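Local structure of suppressor protein MPT5 (Saccharomyces cerevisiae, 5BZ1) at residues A[258-269]-A[324-334]; A[294-302]-A[357-365]. The protein binds sequence elements in the 3'-UTRs of target mRNAs to regulate them post-transcriptionally, and lowers expression of HO. One frame throughout, in Å; residues are numbered along the deposited sequence.

In the fold
Both contacts lie toward the C-terminal end of the Pumilio homology domain, a solenoid of stacked helical repeats, with their centres about 11 Å apart. The segments alternate along the chain: 258-269, 294-302, 324-334, 357-365. Helices 253-273 and 288-307 follow each other in sequence, as do helices 318-326 and 354-375, and each contact joins one member of the first pair to the region of the second. Contact 1 reaches the RNA through E258, whereas the nearest atom of contact 2 is about 14 Å from it. The RNA-facing interface of repeats 7 and 8 and the helix pair behind it thus share one apolar core: F265 CE1 lies 3.7 Å from L298 CD2, and the Y331 and F361 rings meet edge-to-face.

Contact 1: residues A[258-269]-A[324-334]. With nucleotides of chain B.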
loop_
_atom_site.group_PDB
_atom_site.type_symbol
_atom_site.label_atom_id
_atom_site.label_comp_id
_atom_site.label_asym_id
_atom_site.label_seq_id
_atom_site.Cartn_x
_atom_site.Cartn_y
_atom_site.Cartn_z
ATOM N N GLU A 258 16.204 9.690 -4.904
ATOM C CA GLU A 258 16.848 8.711 -5.777
ATOM C C GLU A 258 15.852 8.053 -6.732
ATOM O O GLU A 258 16.119 7.915 -7.926
ATOM C CB GLU A 258 17.540 7.626 -4.953
ATOM C CG GLU A 258 18.725 8.100 -4.132
ATOM C CD GLU A 258 19.481 6.944 -3.503
ATOM O OE1 GLU A 258 19.123 6.544 -2.375
ATOM O OE2 GLU A 258 20.428 6.435 -4.140
ATOM N N LYS A 259 14.710 7.632 -6.200
ATOM C CA LYS A 259 13.701 6.988 -7.029
ATOM C C LYS A 259 13.181 7.961 -8.085
ATOM O O LYS A 259 12.921 7.572 -9.221
ATOM C CB LYS A 259 12.545 6.462 -6.182
ATOM C CG LYS A 259 11.536 5.665 -6.995
ATOM C CD LYS A 259 10.637 4.839 -6.111
ATOM C CE LYS A 259 9.839 3.832 -6.924
ATOM N NZ LYS A 259 10.669 2.697 -7.414
ATOM N N PHE A 260 13.048 9.227 -7.702
ATOM C CA PHE A 260 12.587 10.267 -8.612
ATOM C C PHE A 260 13.583 10.448 -9.759
ATOM O O PHE A 260 13.200 10.506 -10.929
ATOM C CB PHE A 260 12.395 11.580 -7.847
ATOM C CG PHE A 260 11.813 12.694 -8.676
ATOM C CD1 PHE A 260 10.464 12.704 -8.999
ATOM C CD2 PHE A 260 12.614 13.741 -9.118
ATOM C CE1 PHE A 260 9.923 13.730 -9.760
ATOM C CE2 PHE A 260 12.079 14.772 -9.877
ATOM C CZ PHE A 260 10.733 14.763 -10.200
ATOM N N ILE A 261 14.865 10.524 -9.411
ATOM C CA ILE A 261 15.926 10.695 -10.398
ATOM C C ILE A 261 16.011 9.505 -11.358
ATOM O O ILE A 261 16.082 9.692 -12.576
ATOM C CB ILE A 261 17.285 10.944 -9.717
ATOM C CG1 ILE A 261 17.290 12.322 -9.051
ATOM C CG2 ILE A 261 18.429 10.846 -10.723
ATOM C CD1 ILE A 261 18.513 12.592 -8.186
ATOM N N LYS A 262 16.006 8.291 -10.811
ATOM C CA LYS A 262 16.010 7.080 -11.631
ATOM C C LYS A 262 14.806 7.038 -12.572
ATOM O O LYS A 262 14.911 6.573 -13.706
ATOM C CB LYS A 262 16.032 5.825 -10.754
ATOM C CG LYS A 262 17.355 5.572 -10.033
ATOM C CD LYS A 262 17.333 4.231 -9.304
ATOM C CE LYS A 262 17.723 4.386 -7.842
ATOM N NZ LYS A 262 17.637 3.096 -7.098
ATOM N N LYS A 263 13.665 7.528 -12.096
ATOM C CA LYS A 263 12.455 7.563 -12.908
ATOM C C LYS A 263 12.622 8.505 -14.101
ATOM O O LYS A 263 12.198 8.194 -15.216
ATOM C CB LYS A 263 11.254 7.991 -12.065
ATOM C CG LYS A 263 9.940 7.924 -12.819
ATOM C CD LYS A 263 8.762 8.318 -11.949
ATOM C CE LYS A 263 7.469 8.235 -12.741
ATOM N NZ LYS A 263 7.212 6.859 -13.254
ATOM N N LEU A 264 13.243 9.656 -13.856
ATOM C CA LEU A 264 13.528 10.622 -14.913
ATOM C C LEU A 264 14.425 10.007 -15.984
ATOM O O LEU A 264 14.151 10.124 -17.179
ATOM C CB LEU A 264 14.191 11.875 -14.333
ATOM C CG LEU A 264 13.333 12.805 -13.474
ATOM C CD1 LEU A 264 14.174 13.929 -12.900
ATOM C CD2 LEU A 264 12.180 13.376 -14.280
ATOM N N PHE A 265 15.497 9.358 -15.540
ATOM C CA PHE A 265 16.433 8.689 -16.434
ATOM C C PHE A 265 15.736 7.625 -17.279
ATOM O O PHE A 265 15.926 7.562 -18.493
ATOM C CB PHE A 265 17.557 8.043 -15.623
ATOM C CG PHE A 265 18.656 8.995 -15.228
ATOM C CD1 PHE A 265 19.109 9.969 -16.111
ATOM C CD2 PHE A 265 19.245 8.906 -13.973
ATOM C CE1 PHE A 265 20.132 10.839 -15.748
ATOM C CE2 PHE A 265 20.265 9.770 -13.603
ATOM C CZ PHE A 265 20.707 10.739 -14.492
ATOM N N ARG A 266 14.924 6.795 -16.633
ATOM C CA ARG A 266 14.268 5.682 -17.317
ATOM C C ARG A 266 13.282 6.147 -18.392
ATOM O O ARG A 266 13.192 5.547 -19.467
ATOM C CB ARG A 266 13.566 4.767 -16.311
ATOM C CG ARG A 266 13.085 3.462 -16.919
ATOM C CD ARG A 266 12.642 2.473 -15.857
ATOM N NE ARG A 266 12.631 1.106 -16.371
ATOM C CZ ARG A 266 12.263 0.043 -15.663
ATOM N NH1 ARG A 266 11.868 0.186 -14.405
ATOM N NH2 ARG A 266 12.287 -1.163 -16.213
ATOM N N ILE A 267 12.548 7.216 -18.097
ATOM C CA ILE A 267 11.599 7.779 -19.053
ATOM C C ILE A 267 12.310 8.303 -20.299
ATOM O O ILE A 267 11.921 7.993 -21.425
ATOM C CB ILE A 267 10.766 8.912 -18.418
ATOM C CG1 ILE A 267 9.678 8.331 -17.513
ATOM C CG2 ILE A 267 10.124 9.771 -19.489
ATOM C CD1 ILE A 267 8.894 9.371 -16.741
ATOM N N ILE A 268 13.357 9.091 -20.082
ATOM C CA ILE A 268 14.081 9.736 -21.171
ATOM C C ILE A 268 14.838 8.730 -22.047
ATOM O O ILE A 268 14.787 8.813 -23.274
ATOM C CB ILE A 268 15.026 10.842 -20.634
ATOM C CG1 ILE A 268 14.221 11.910 -19.888
ATOM C CG2 ILE A 268 15.814 11.486 -21.761
ATOM C CD1 ILE A 268 15.069 12.988 -19.227
ATOM N N THR A 269 15.528 7.778 -21.420
ATOM C CA THR A 269 16.267 6.753 -22.161
ATOM C C THR A 269 15.343 5.808 -22.931
ATOM O O THR A 269 15.670 5.381 -24.042
ATOM C CB THR A 269 17.188 5.914 -21.244
ATOM O OG1 THR A 269 16.405 5.243 -20.248
ATOM C CG2 THR A 269 18.226 6.796 -20.569
ATOM N N THR A 324 23.697 8.424 -7.536
ATOM C CA THR A 324 22.648 7.983 -8.448
ATOM C C THR A 324 22.600 8.877 -9.692
ATOM O O THR A 324 22.455 8.387 -10.813
ATOM C CB THR A 324 21.279 7.957 -7.750
ATOM O OG1 THR A 324 21.250 6.881 -6.805
ATOM C CG2 THR A 324 20.152 7.774 -8.760
ATOM N N LEU A 325 22.746 10.183 -9.489
ATOM C CA LEU A 325 22.730 11.132 -10.597
ATOM C C LEU A 325 23.984 11.002 -11.465
ATOM O O LEU A 325 23.941 11.268 -12.667
ATOM C CB LEU A 325 22.598 12.567 -10.072
ATOM C CG LEU A 325 22.402 13.669 -11.118
ATOM C CD1 LEU A 325 21.040 13.536 -11.778
ATOM C CD2 LEU A 325 22.567 15.055 -10.513
ATOM N N LEU A 326 25.090 10.585 -10.853
ATOM C CA LEU A 326 26.384 10.516 -11.538
ATOM C C LEU A 326 26.613 9.197 -12.279
ATOM O O LEU A 326 27.502 9.105 -13.128
ATOM C CB LEU A 326 27.531 10.748 -10.545
ATOM C CG LEU A 326 27.722 12.147 -9.960
ATOM C CD1 LEU A 326 28.877 12.179 -8.973
ATOM C CD2 LEU A 326 27.964 13.144 -11.065
ATOM N N ASP A 327 25.813 8.184 -11.960
ATOM C CA ASP A 327 26.028 6.833 -12.484
ATOM C C ASP A 327 25.695 6.706 -13.975
ATOM O O ASP A 327 24.524 6.725 -14.360
ATOM C CB ASP A 327 25.211 5.819 -11.682
ATOM C CG ASP A 327 25.673 4.391 -11.900
ATOM O OD1 ASP A 327 26.558 4.162 -12.754
ATOM O OD2 ASP A 327 25.140 3.492 -11.220
ATOM N N VAL A 328 26.732 6.548 -14.797
ATOM C CA VAL A 328 26.589 6.475 -16.252
ATOM C C VAL A 328 25.725 5.288 -16.715
ATOM O O VAL A 328 25.226 5.278 -17.842
ATOM C CB VAL A 328 27.974 6.451 -16.949
ATOM C CG1 VAL A 328 28.601 5.066 -16.853
ATOM C CG2 VAL A 328 27.858 6.890 -18.402
ATOM N N LYS A 329 25.536 4.301 -15.841
ATOM C CA LYS A 329 24.653 3.177 -16.140
ATOM C C LYS A 329 23.219 3.646 -16.363
ATOM O O LYS A 329 22.467 3.047 -17.134
ATOM C CB LYS A 329 24.684 2.153 -15.007
ATOM C CG LYS A 329 25.856 1.193 -15.078
ATOM C CD LYS A 329 26.012 0.424 -13.776
ATOM C CE LYS A 329 27.315 -0.363 -13.750
ATOM N NZ LYS A 329 27.573 -0.972 -12.412
ATOM N N ASN A 330 22.853 4.729 -15.686
ATOM C CA ASN A 330 21.500 5.257 -15.751
ATOM C C ASN A 330 21.214 6.100 -16.992
ATOM O O ASN A 330 20.052 6.290 -17.355
ATOM C CB ASN A 330 21.193 6.078 -14.494
ATOM C CG ASN A 330 21.229 5.249 -13.225
ATOM O OD1 ASN A 330 21.022 4.036 -13.255
ATOM N ND2 ASN A 330 21.483 5.906 -12.096
ATOM N N TYR A 331 22.262 6.604 -17.641
ATOM C CA TYR A 331 22.074 7.587 -18.710
ATOM C C TYR A 331 23.006 7.462 -19.922
ATOM O O TYR A 331 23.127 8.406 -20.702
ATOM C CB TYR A 331 22.160 9.011 -18.144
ATOM C CG TYR A 331 23.478 9.343 -17.474
ATOM C CD1 TYR A 331 24.594 9.684 -18.225
ATOM C CD2 TYR A 331 23.598 9.337 -16.091
ATOM C CE1 TYR A 331 25.792 9.995 -17.624
ATOM C CE2 TYR A 331 24.794 9.650 -15.480
ATOM C CZ TYR A 331 25.888 9.977 -16.253
ATOM O OH TYR A 331 27.088 10.289 -15.659
ATOM N N SER A 332 23.653 6.313 -20.089
ATOM C CA SER A 332 24.594 6.139 -21.202
ATOM C C SER A 332 24.012 6.377 -22.614
ATOM O O SER A 332 24.703 6.937 -23.466
ATOM C CB SER A 332 25.339 4.798 -21.113
ATOM O OG SER A 332 24.633 3.744 -21.740
ATOM N N PRO A 333 22.749 5.966 -22.867
ATOM C CA PRO A 333 22.192 6.291 -24.189
ATOM C C PRO A 333 22.050 7.798 -24.443
ATOM O O PRO A 333 21.950 8.199 -25.603
ATOM C CB PRO A 333 20.809 5.633 -24.155
ATOM C CG PRO A 333 20.956 4.506 -23.195
ATOM C CD PRO A 333 21.875 5.031 -22.131
ATOM N N LEU A 334 22.040 8.607 -23.383
ATOM C CA LEU A 334 21.919 10.059 -23.522
ATOM C C LEU A 334 23.240 10.704 -23.943
ATOM O O LEU A 334 23.292 11.907 -24.217
ATOM C CB LEU A 334 21.436 10.705 -22.218
ATOM C CG LEU A 334 20.246 10.118 -21.453
ATOM C CD1 LEU A 334 19.763 11.076 -20.371
ATOM C CD2 LEU A 334 19.113 9.771 -22.384
ATOM P P G B 2 25.137 1.353 5.991
ATOM O OP1 G B 2 24.778 0.575 7.199
ATOM O OP2 G B 2 25.408 0.653 4.709
ATOM O "O5'" G B 2 23.978 2.407 5.729
ATOM C "C5'" G B 2 23.697 3.430 6.671
ATOM C "C4'" G B 2 22.394 4.107 6.351
ATOM O "O4'" G B 2 22.504 4.799 5.085
ATOM C "C3'" G B 2 21.208 3.180 6.162
ATOM O "O3'" G B 2 20.640 2.765 7.391
ATOM C "C2'" G B 2 20.270 4.009 5.294
ATOM O "O2'" G B 2 19.539 4.943 6.077
ATOM C "C1'" G B 2 21.263 4.777 4.415
ATOM N N9 G B 2 21.448 4.145 3.094
ATOM C C8 G B 2 22.118 2.982 2.785
ATOM N N7 G B 2 22.081 2.709 1.508
ATOM C C5 G B 2 21.345 3.740 0.938
ATOM C C6 G B 2 20.973 3.982 -0.410
ATOM O O6 G B 2 21.228 3.313 -1.415
ATOM N N1 G B 2 20.231 5.150 -0.527
ATOM C C2 G B 2 19.890 5.974 0.518
ATOM N N2 G B 2 19.167 7.059 0.211
ATOM N N3 G B 2 20.226 5.759 1.777
ATOM C C4 G B 2 20.947 4.631 1.912
#
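E258 OE1 is gripped twice by guanine: N1 and N2 of G2 of chain B each donate to it from 2.6 Å, while E258 OE2 lies 2.8 Å from T324 OG1, a hydroxyl that also has Y320 O within reach. One carboxylate thus joins the RNA base to the neighbouring helix. Beside it, T324 CG2 packs across K262 CG and I261 CG2, and I261 CG2 also meets L325 CD1 at 3.9 Å. This is the interface between Pumilio repeats 7 and 8: the glutamate reads the Watson-Crick edge of the base, as in other PUF proteins, and apolar side chains behind it hold the repeats together. F265 fills the middle. Its CG stands anti to the carbonyl carbon (chi1 -82°), which aims the ring at the turn after helix 318-326. There F265 CD2 abuts N330 CB at 3.5 Å and F265 CZ approaches Y331 CD2 at 3.6 Å; the F265 and Y331 rings lie obliquely, planes 36° apart. The carbonyl oxygens of T324 and L325 border the F265 ring edge; T324 O also accepts a bent hydrogen bond from N330 ND2 (3.0 Å, 137°), on a lone pair and in the amide plane, which helps hold the amide beside the ring. Cut back to an alanine, F265 would lose its ring, and N330 CB and Y331 would probably be left without their partner, with a gap between the repeats. Farther along, T269 OG1 turns back to F265 O, leaving T269 CG2 to pack on L334 CD2 at 3.6 Å; I268 CG2 touches the same L334 methyl.

Contact 2: residues A[294-302]-A[357-365]; sequences SMNILLTTI and FCNDFSLKI
With M295 CG anti to the carbonyl carbon (chi1 -76°) and F357 CG anti to its own backbone N (chi1 166°), the thioether chain is laid across the face of the phenyl ring. The helices that carry them, 288-307 and 354-375, run nearly parallel in the Pumilio repeat solenoid; the axes of segments 294-302 and 357-365 approach to 10.1 Å and cross at 17°. M295 CG sits almost over the centre of the F357 ring, 3.6 Å from the centroid, in a CH-pi contact, and SD follows over the same face as a Met-aromatic contact. M295 bends at its last torsion, bringing its CE down on F357 CB at 3.5 Å. F361 CB lies over the rim of the opposite face, so the ring is clasped between the two helices' side chains. L299 enters helix 354-375 as a knob into the hole formed by F357, D360, F361 and K364; L299 CG meets the F357 ring at the edge, 3.8 Å from CE1, and its CD2 rests on F361 CA. One turn on, I302 crosses F361 at about a right angle, with I302 CD1 3.6 Å from F361 CE1, and L298 CD2 comes to the same carbon obliquely. K364 joins in with its aliphatic part, which runs past L299 to a salt bridge between K364 NZ and D303, while I302 CG2 lies 3.8 Å from K364 CB.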
loop_
_atom_site.group_PDB
_atom_site.type_symbol
_atom_site.label_atom_id
_atom_site.label_comp_id
_atom_site.label_asym_id
_atom_site.label_seq_id
_atom_site.Cartn_x
_atom_site.Cartn_y
_atom_site.Cartn_z
ATOM N N SER A 294 10.095 15.643 -18.217
ATOM C CA SER A 294 11.210 14.969 -17.562
ATOM C C SER A 294 12.561 15.595 -17.907
ATOM O O SER A 294 13.444 15.696 -17.055
ATOM C CB SER A 294 11.221 13.485 -17.930
ATOM O OG SER A 294 9.982 12.874 -17.632
ATOM N N MET A 295 12.714 16.009 -19.161
ATOM C CA MET A 295 13.972 16.581 -19.633
ATOM C C MET A 295 14.337 17.875 -18.900
ATOM O O MET A 295 15.469 18.034 -18.441
ATOM C CB MET A 295 13.930 16.801 -21.149
ATOM C CG MET A 295 14.086 15.521 -21.967
ATOM S SD MET A 295 13.820 15.718 -23.746
ATOM C CE MET A 295 13.819 17.503 -23.911
ATOM N N ASN A 296 13.375 18.786 -18.778
ATOM C CA ASN A 296 13.604 20.059 -18.096
ATOM C C ASN A 296 13.896 19.892 -16.602
ATOM O O ASN A 296 14.717 20.616 -16.037
ATOM C CB ASN A 296 12.407 20.994 -18.298
ATOM C CG ASN A 296 12.184 21.357 -19.756
ATOM O OD1 ASN A 296 11.181 20.971 -20.357
ATOM N ND2 ASN A 296 13.118 22.109 -20.330
ATOM N N ILE A 297 13.219 18.935 -15.973
ATOM C CA ILE A 297 13.390 18.667 -14.548
ATOM C C ILE A 297 14.760 18.052 -14.267
ATOM O O ILE A 297 15.407 18.389 -13.275
ATOM C CB ILE A 297 12.280 17.732 -14.017
ATOM C CG1 ILE A 297 10.919 18.420 -14.100
ATOM C CG2 ILE A 297 12.565 17.297 -12.584
ATOM C CD1 ILE A 297 9.751 17.529 -13.716
ATOM N N LEU A 298 15.194 17.147 -15.142
ATOM C CA LEU A 298 16.496 16.505 -14.995
ATOM C C LEU A 298 17.615 17.541 -15.084
ATOM O O LEU A 298 18.510 17.572 -14.239
ATOM C CB LEU A 298 16.688 15.412 -16.050
ATOM C CG LEU A 298 18.029 14.671 -16.038
ATOM C CD1 LEU A 298 18.297 14.073 -14.667
ATOM C CD2 LEU A 298 18.075 13.587 -17.106
ATOM N N LEU A 299 17.548 18.394 -16.102
ATOM C CA LEU A 299 18.526 19.463 -16.282
ATOM C C LEU A 299 18.543 20.408 -15.079
ATOM O O LEU A 299 19.607 20.796 -14.598
ATOM C CB LEU A 299 18.230 20.248 -17.561
ATOM C CG LEU A 299 18.400 19.521 -18.894
ATOM C CD1 LEU A 299 18.049 20.442 -20.055
ATOM C CD2 LEU A 299 19.820 19.006 -19.032
ATOM N N THR A 300 17.356 20.766 -14.599
ATOM C CA THR A 300 17.224 21.613 -13.419
ATOM C C THR A 300 17.793 20.912 -12.179
ATOM O O THR A 300 18.419 21.543 -11.326
ATOM C CB THR A 300 15.754 21.999 -13.180
ATOM O OG1 THR A 300 15.197 22.537 -14.387
ATOM C CG2 THR A 300 15.635 23.029 -12.063
ATOM N N THR A 301 17.575 19.603 -12.093
ATOM C CA THR A 301 18.086 18.795 -10.989
ATOM C C THR A 301 19.619 18.745 -10.998
ATOM O O THR A 301 20.258 18.794 -9.944
ATOM C CB THR A 301 17.509 17.365 -11.026
ATOM O OG1 THR A 301 16.092 17.412 -10.807
ATOM C CG2 THR A 301 18.152 16.491 -9.956
ATOM N N ILE A 302 20.203 18.650 -12.191
ATOM C CA ILE A 302 21.656 18.636 -12.332
ATOM C C ILE A 302 22.235 19.976 -11.878
ATOM O O ILE A 302 23.275 20.015 -11.217
ATOM C CB ILE A 302 22.093 18.325 -13.781
ATOM C CG1 ILE A 302 21.606 16.940 -14.205
ATOM C CG2 ILE A 302 23.607 18.394 -13.924
ATOM C CD1 ILE A 302 21.937 16.577 -15.643
ATOM N N PHE A 357 18.482 18.603 -26.219
ATOM C CA PHE A 357 18.526 18.090 -24.853
ATOM C C PHE A 357 19.778 17.268 -24.584
ATOM O O PHE A 357 20.511 17.542 -23.632
ATOM C CB PHE A 357 17.304 17.234 -24.525
ATOM C CG PHE A 357 17.470 16.432 -23.266
ATOM C CD1 PHE A 357 17.402 17.049 -22.026
ATOM C CD2 PHE A 357 17.728 15.068 -23.321
ATOM C CE1 PHE A 357 17.575 16.321 -20.857
ATOM C CE2 PHE A 357 17.904 14.333 -22.158
ATOM C CZ PHE A 357 17.826 14.960 -20.924
ATOM N N CYS A 358 20.001 16.248 -25.411
ATOM C CA CYS A 358 21.148 15.356 -25.254
ATOM C C CYS A 358 22.462 16.127 -25.226
ATOM O O CYS A 358 23.419 15.713 -24.572
ATOM C CB CYS A 358 21.181 14.304 -26.363
ATOM S SG CYS A 358 19.978 12.973 -26.174
ATOM N N ASN A 359 22.493 17.253 -25.933
ATOM C CA ASN A 359 23.649 18.142 -25.931
ATOM C C ASN A 359 23.766 18.932 -24.627
ATOM O O ASN A 359 24.858 19.071 -24.068
ATOM C CB ASN A 359 23.581 19.103 -27.118
ATOM C CG ASN A 359 24.806 19.991 -27.222
ATOM O OD1 ASN A 359 25.849 19.570 -27.723
ATOM N ND2 ASN A 359 24.684 21.229 -26.753
ATOM N N ASP A 360 22.639 19.452 -24.147
ATOM C CA ASP A 360 22.616 20.184 -22.884
ATOM C C ASP A 360 22.926 19.260 -21.704
ATOM O O ASP A 360 23.618 19.653 -20.764
ATOM C CB ASP A 360 21.262 20.869 -22.677
ATOM C CG ASP A 360 20.999 21.972 -23.688
ATOM O OD1 ASP A 360 21.900 22.808 -23.915
ATOM O OD2 ASP A 360 19.888 22.000 -24.256
ATOM N N PHE A 361 22.408 18.037 -21.757
ATOM C CA PHE A 361 22.645 17.063 -20.697
ATOM C C PHE A 361 24.125 16.699 -20.592
ATOM O O PHE A 361 24.697 16.721 -19.502
ATOM C CB PHE A 361 21.819 15.796 -20.924
ATOM C CG PHE A 361 22.127 14.694 -19.946
ATOM C CD1 PHE A 361 21.536 14.681 -18.691
ATOM C CD2 PHE A 361 23.015 13.677 -20.278
ATOM C CE1 PHE A 361 21.822 13.674 -17.785
ATOM C CE2 PHE A 361 23.306 12.669 -19.377
ATOM C CZ PHE A 361 22.707 12.665 -18.129
ATOM N N SER A 362 24.730 16.355 -21.725
ATOM C CA SER A 362 26.137 15.966 -21.762
ATOM C C SER A 362 27.040 17.060 -21.208
ATOM O O SER A 362 28.031 16.775 -20.534
ATOM C CB SER A 362 26.564 15.619 -23.189
ATOM O OG SER A 362 25.926 14.440 -23.642
ATOM N N LEU A 363 26.689 18.307 -21.498
ATOM C CA LEU A 363 27.438 19.457 -21.008
ATOM C C LEU A 363 27.324 19.579 -19.485
ATOM O O LEU A 363 28.335 19.669 -18.786
ATOM C CB LEU A 363 26.943 20.729 -21.705
ATOM C CG LEU A 363 27.498 22.123 -21.384
ATOM C CD1 LEU A 363 26.706 22.789 -20.264
ATOM C CD2 LEU A 363 28.988 22.098 -21.051
ATOM N N LYS A 364 26.096 19.581 -18.976
ATOM C CA LYS A 364 25.863 19.753 -17.544
ATOM C C LYS A 364 26.375 18.580 -16.704
ATOM O O LYS A 364 26.899 18.781 -15.607
ATOM C CB LYS A 364 24.376 19.985 -17.258
ATOM C CG LYS A 364 23.855 21.356 -17.668
ATOM C CD LYS A 364 22.389 21.510 -17.281
ATOM C CE LYS A 364 21.829 22.860 -17.710
ATOM N NZ LYS A 364 22.456 23.990 -16.977
ATOM N N ILE A 365 26.216 17.359 -17.208
ATOM C CA ILE A 365 26.647 16.184 -16.457
ATOM C C ILE A 365 28.172 16.054 -16.503
ATOM O O ILE A 365 28.796 15.614 -15.535
ATOM C CB ILE A 365 25.941 14.883 -16.936
ATOM C CG1 ILE A 365 25.867 13.855 -15.805
ATOM C CG2 ILE A 365 26.615 14.287 -18.165
ATOM C CD1 ILE A 365 24.859 14.207 -14.736
#